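Long-range contact in uncharacterized protein YycE (Bacillus subtilis, PDB 1TWU), which is of unknown function but belongs to the vicinal oxygen chelate superfamily and may be a glyoxalase or fosfomycin resistance protein: residues Y29-G39 / V50-L61. Sequence-based numbering, arbitrary orientation.
Sequences YEEGLCLKRIG and VMFGLPHADYHL
Phe52 lies against the last turn of helix 22-32, where CB of Tyr29 lies over one face of its ring, offset toward the rim and 3.9 Å from the Phe52 centroid, in a CH-pi contact. The two rings run nearly parallel, planes 20° apart, but are displaced so far along their planes that they barely overlap. Tyr29 reaches on past Phe52 to Leu61 CD1, and its hydroxyl bonds Asp122. Leu35 continues this core, its CD1 3.8 Å from Leu54 CD1 and its CB against Phe52 CB. Across the hairpin, Gly53 N donates to Lys36 O almost straight (2.8 Å), Ile38 N to Met51 O, and Met51 N to Gly39 O. Ile38 and Gly39 both face Met51, a classic beta bulge in the hairpin of strands 37-44 and 47-53; with strands 12-18 and 59-66 and helix 22-32 the hairpin makes up a βαβββ module, as in the vicinal oxygen chelate fold. Away from the helix, Ile38 CD1 reaches His60 CB (3.5 Å) and Ala57. Toward solvent the contact turns more polar. Glu30 OE1 sits at the Phe52 ring edge, in its plane, and is gripped side-on by the partly exposed Arg37 through NH2 (2.7 Å) and NE (2.9 Å); Val50 CG2 covers one guanidinium face, while Arg37 NH1 pairs with Glu40. Near the exposed Lys36, a water accepts from Lys36 N and donates to Pro55 O (2.8 Å from the water), with a weaker bond to Gly53 O.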
loop_
_atom_site.group_PDB
_atom_site.type_symbol
_atom_site.label_atom_id
_atom_site.label_comp_id
_atom_site.label_asym_id
_atom_site.label_seq_id
_atom_site.Cartn_x
_atom_site.Cartn_y
_atom_site.Cartn_z
ATOM N N TYR A 29 -0.928 14.696 2.916
ATOM C CA TYR A 29 -0.212 13.791 3.814
ATOM C C TYR A 29 0.593 14.421 4.933
ATOM O O TYR A 29 0.602 13.909 6.054
ATOM C CB TYR A 29 0.684 12.852 2.996
ATOM C CG TYR A 29 -0.128 11.845 2.238
ATOM C CD1 TYR A 29 -0.648 10.722 2.876
ATOM C CD2 TYR A 29 -0.473 12.063 0.901
ATOM C CE1 TYR A 29 -1.503 9.836 2.199
ATOM C CE2 TYR A 29 -1.328 11.188 0.213
ATOM C CZ TYR A 29 -1.841 10.080 0.867
ATOM O OH TYR A 29 -2.699 9.235 0.207
ATOM N N GLU A 30 1.262 15.527 4.647
ATOM C CA GLU A 30 2.062 16.154 5.674
ATOM C C GLU A 30 1.246 17.153 6.483
ATOM O O GLU A 30 1.254 17.115 7.712
ATOM C CB GLU A 30 3.278 16.829 5.052
ATOM C CG GLU A 30 4.516 16.670 5.894
ATOM C CD GLU A 30 5.726 17.344 5.291
ATOM O OE1 GLU A 30 5.910 17.257 4.053
ATOM O OE2 GLU A 30 6.503 17.946 6.061
ATOM N N GLU A 31 0.537 18.041 5.798
ATOM C CA GLU A 31 -0.283 19.026 6.490
ATOM C C GLU A 31 -1.593 18.424 6.978
ATOM O O GLU A 31 -2.084 18.776 8.048
ATOM C CB GLU A 31 -0.611 20.202 5.580
ATOM C CG GLU A 31 0.578 20.987 5.088
ATOM C CD GLU A 31 0.155 22.320 4.482
ATOM O OE1 GLU A 31 0.871 22.824 3.582
ATOM O OE2 GLU A 31 -0.892 22.869 4.914
ATOM N N GLY A 32 -2.162 17.523 6.190
ATOM C CA GLY A 32 -3.421 16.917 6.567
ATOM C C GLY A 32 -3.298 15.821 7.596
ATOM O O GLY A 32 -3.776 15.965 8.722
ATOM N N LEU A 33 -2.668 14.717 7.210
ATOM C CA LEU A 33 -2.495 13.586 8.112
ATOM C C LEU A 33 -1.411 13.812 9.143
ATOM O O LEU A 33 -1.397 13.162 10.185
ATOM C CB LEU A 33 -2.154 12.322 7.330
ATOM C CG LEU A 33 -3.314 11.695 6.573
ATOM C CD1 LEU A 33 -2.847 10.407 5.899
ATOM C CD2 LEU A 33 -4.447 11.416 7.553
ATOM N N CYS A 34 -0.501 14.733 8.850
ATOM C CA CYS A 34 0.608 15.010 9.747
ATOM C C CYS A 34 1.527 13.800 9.840
ATOM O O CYS A 34 1.955 13.398 10.924
ATOM C CB CYS A 34 0.103 15.401 11.138
ATOM S SG CYS A 34 -0.578 17.074 11.204
ATOM N N LEU A 35 1.798 13.199 8.688
ATOM C CA LEU A 35 2.718 12.077 8.618
ATOM C C LEU A 35 4.077 12.762 8.561
ATOM O O LEU A 35 4.216 13.835 7.969
ATOM C CB LEU A 35 2.497 11.252 7.344
ATOM C CG LEU A 35 1.136 10.572 7.170
ATOM C CD1 LEU A 35 1.228 9.570 6.031
ATOM C CD2 LEU A 35 0.737 9.862 8.451
ATOM N N LYS A 36 5.074 12.157 9.188
ATOM C CA LYS A 36 6.403 12.744 9.198
ATOM C C LYS A 36 7.141 12.506 7.885
ATOM O O LYS A 36 7.149 11.387 7.365
ATOM C CB LYS A 36 7.214 12.169 10.373
ATOM C CG LYS A 36 8.728 12.382 10.285
ATOM C CD LYS A 36 9.446 11.854 11.530
ATOM C CE LYS A 36 10.864 11.339 11.231
ATOM N NZ LYS A 36 11.787 12.337 10.603
ATOM N N ARG A 37 7.745 13.563 7.344
ATOM C CA ARG A 37 8.525 13.429 6.117
ATOM C C ARG A 37 9.867 12.803 6.513
ATOM O O ARG A 37 10.688 13.438 7.179
ATOM C CB ARG A 37 8.767 14.786 5.456
ATOM C CG ARG A 37 9.612 14.661 4.197
ATOM C CD ARG A 37 9.910 16.000 3.555
ATOM N NE ARG A 37 8.689 16.744 3.270
ATOM C CZ ARG A 37 8.620 17.746 2.401
ATOM N NH1 ARG A 37 9.704 18.115 1.728
ATOM N NH2 ARG A 37 7.473 18.389 2.220
ATOM N N ILE A 38 10.083 11.557 6.109
ATOM C CA ILE A 38 11.307 10.850 6.465
ATOM C C ILE A 38 12.321 10.781 5.337
ATOM O O ILE A 38 13.357 10.135 5.470
ATOM C CB ILE A 38 10.994 9.408 6.938
ATOM C CG1 ILE A 38 10.376 8.595 5.796
ATOM C CG2 ILE A 38 10.046 9.457 8.131
ATOM C CD1 ILE A 38 10.145 7.143 6.123
ATOM N N GLY A 39 12.018 11.449 4.229
ATOM C CA GLY A 39 12.923 11.447 3.097
ATOM C C GLY A 39 12.352 12.230 1.935
ATOM O O GLY A 39 11.151 12.498 1.883
ATOM N N VAL A 50 8.953 12.208 -2.359
ATOM C CA VAL A 50 8.921 12.451 -0.928
ATOM C C VAL A 50 8.454 11.181 -0.226
ATOM O O VAL A 50 7.633 10.438 -0.755
ATOM C CB VAL A 50 7.970 13.636 -0.603
ATOM C CG1 VAL A 50 6.535 13.276 -0.965
ATOM C CG2 VAL A 50 8.091 14.018 0.855
ATOM N N MET A 51 9.000 10.922 0.957
ATOM C CA MET A 51 8.637 9.737 1.717
ATOM C C MET A 51 7.985 10.138 3.041
ATOM O O MET A 51 8.484 11.018 3.738
ATOM C CB MET A 51 9.886 8.878 1.971
ATOM C CG MET A 51 10.582 8.351 0.697
ATOM S SD MET A 51 11.547 9.559 -0.251
ATOM C CE MET A 51 12.669 8.476 -0.982
ATOM N N PHE A 52 6.861 9.500 3.370
ATOM C CA PHE A 52 6.126 9.777 4.610
ATOM C C PHE A 52 6.085 8.548 5.511
ATOM O O PHE A 52 5.759 7.451 5.061
ATOM C CB PHE A 52 4.688 10.216 4.305
ATOM C CG PHE A 52 4.602 11.492 3.538
ATOM C CD1 PHE A 52 5.155 12.664 4.053
ATOM C CD2 PHE A 52 4.002 11.526 2.285
ATOM C CE1 PHE A 52 5.118 13.852 3.326
ATOM C CE2 PHE A 52 3.960 12.710 1.549
ATOM C CZ PHE A 52 4.520 13.873 2.072
ATOM N N GLY A 53 6.410 8.743 6.784
ATOM C CA GLY A 53 6.409 7.637 7.722
ATOM C C GLY A 53 5.012 7.111 7.967
ATOM O O GLY A 53 4.038 7.858 7.901
ATOM N N LEU A 54 4.908 5.823 8.265
ATOM C CA LEU A 54 3.608 5.224 8.499
ATOM C C LEU A 54 3.601 4.302 9.723
ATOM O O LEU A 54 3.281 3.118 9.617
ATOM C CB LEU A 54 3.191 4.449 7.252
ATOM C CG LEU A 54 1.710 4.394 6.911
ATOM C CD1 LEU A 54 1.178 5.789 6.601
ATOM C CD2 LEU A 54 1.541 3.473 5.726
ATOM N N PRO A 55 3.941 4.838 10.908
ATOM C CA PRO A 55 4.324 6.232 11.158
ATOM C C PRO A 55 5.823 6.499 11.006
ATOM O O PRO A 55 6.245 7.654 10.960
ATOM C CB PRO A 55 3.851 6.453 12.588
ATOM C CG PRO A 55 4.184 5.135 13.216
ATOM C CD PRO A 55 3.699 4.134 12.183
ATOM N N HIS A 56 6.617 5.432 10.923
ATOM C CA HIS A 56 8.067 5.556 10.798
ATOM C C HIS A 56 8.613 5.072 9.459
ATOM O O HIS A 56 7.901 5.051 8.457
ATOM C CB HIS A 56 8.748 4.781 11.923
ATOM C CG HIS A 56 8.124 5.008 13.263
ATOM N ND1 HIS A 56 7.953 6.267 13.799
ATOM C CD2 HIS A 56 7.593 4.141 14.158
ATOM C CE1 HIS A 56 7.338 6.167 14.964
ATOM N NE2 HIS A 56 7.107 4.887 15.205
ATOM N N ALA A 57 9.881 4.679 9.455
ATOM C CA ALA A 57 10.530 4.207 8.241
ATOM C C ALA A 57 10.278 2.732 7.931
ATOM O O ALA A 57 10.277 2.343 6.761
ATOM C CB ALA A 57 12.024 4.470 8.321
ATOM N N ASP A 58 10.065 1.912 8.960
ATOM C CA ASP A 58 9.824 0.484 8.748
ATOM C C ASP A 58 8.759 0.270 7.687
ATOM O O ASP A 58 8.897 -0.585 6.816
ATOM C CB ASP A 58 9.391 -0.194 10.048
ATOM C CG ASP A 58 10.505 -0.239 11.078
ATOM O OD1 ASP A 58 11.691 -0.233 10.676
ATOM O OD2 ASP A 58 10.197 -0.297 12.288
ATOM N N TYR A 59 7.688 1.047 7.790
ATOM C CA TYR A 59 6.582 1.008 6.847
ATOM C C TYR A 59 6.328 2.459 6.483
ATOM O O TYR A 59 5.958 3.259 7.341
ATOM C CB TYR A 59 5.317 0.426 7.487
ATOM C CG TYR A 59 5.422 -1.031 7.876
ATOM C CD1 TYR A 59 5.947 -1.412 9.113
ATOM C CD2 TYR A 59 5.006 -2.037 6.996
ATOM C CE1 TYR A 59 6.056 -2.758 9.461
ATOM C CE2 TYR A 59 5.110 -3.382 7.333
ATOM C CZ TYR A 59 5.636 -3.737 8.564
ATOM O OH TYR A 59 5.752 -5.075 8.891
ATOM N N HIS A 60 6.544 2.807 5.220
ATOM C CA HIS A 60 6.317 4.177 4.793
ATOM C C HIS A 60 5.760 4.266 3.382
ATOM O O HIS A 60 5.698 3.271 2.648
ATOM C CB HIS A 60 7.611 5.003 4.888
ATOM C CG HIS A 60 8.707 4.532 3.980
ATOM N ND1 HIS A 60 9.643 3.594 4.363
ATOM C CD2 HIS A 60 9.003 4.856 2.698
ATOM C CE1 HIS A 60 10.466 3.361 3.356
ATOM N NE2 HIS A 60 10.100 4.114 2.334
ATOM N N LEU A 61 5.347 5.475 3.018
ATOM C CA LEU A 61 4.795 5.754 1.703
ATOM C C LEU A 61 5.806 6.585 0.933
ATOM O O LEU A 61 6.598 7.314 1.533
ATOM C CB LEU A 61 3.506 6.575 1.824
ATOM C CG LEU A 61 2.298 6.046 2.599
ATOM C CD1 LEU A 61 1.183 7.093 2.599
ATOM C CD2 LEU A 61 1.814 4.756 1.958
HETATM O O HOH W 1 4.338 9.668 10.390
#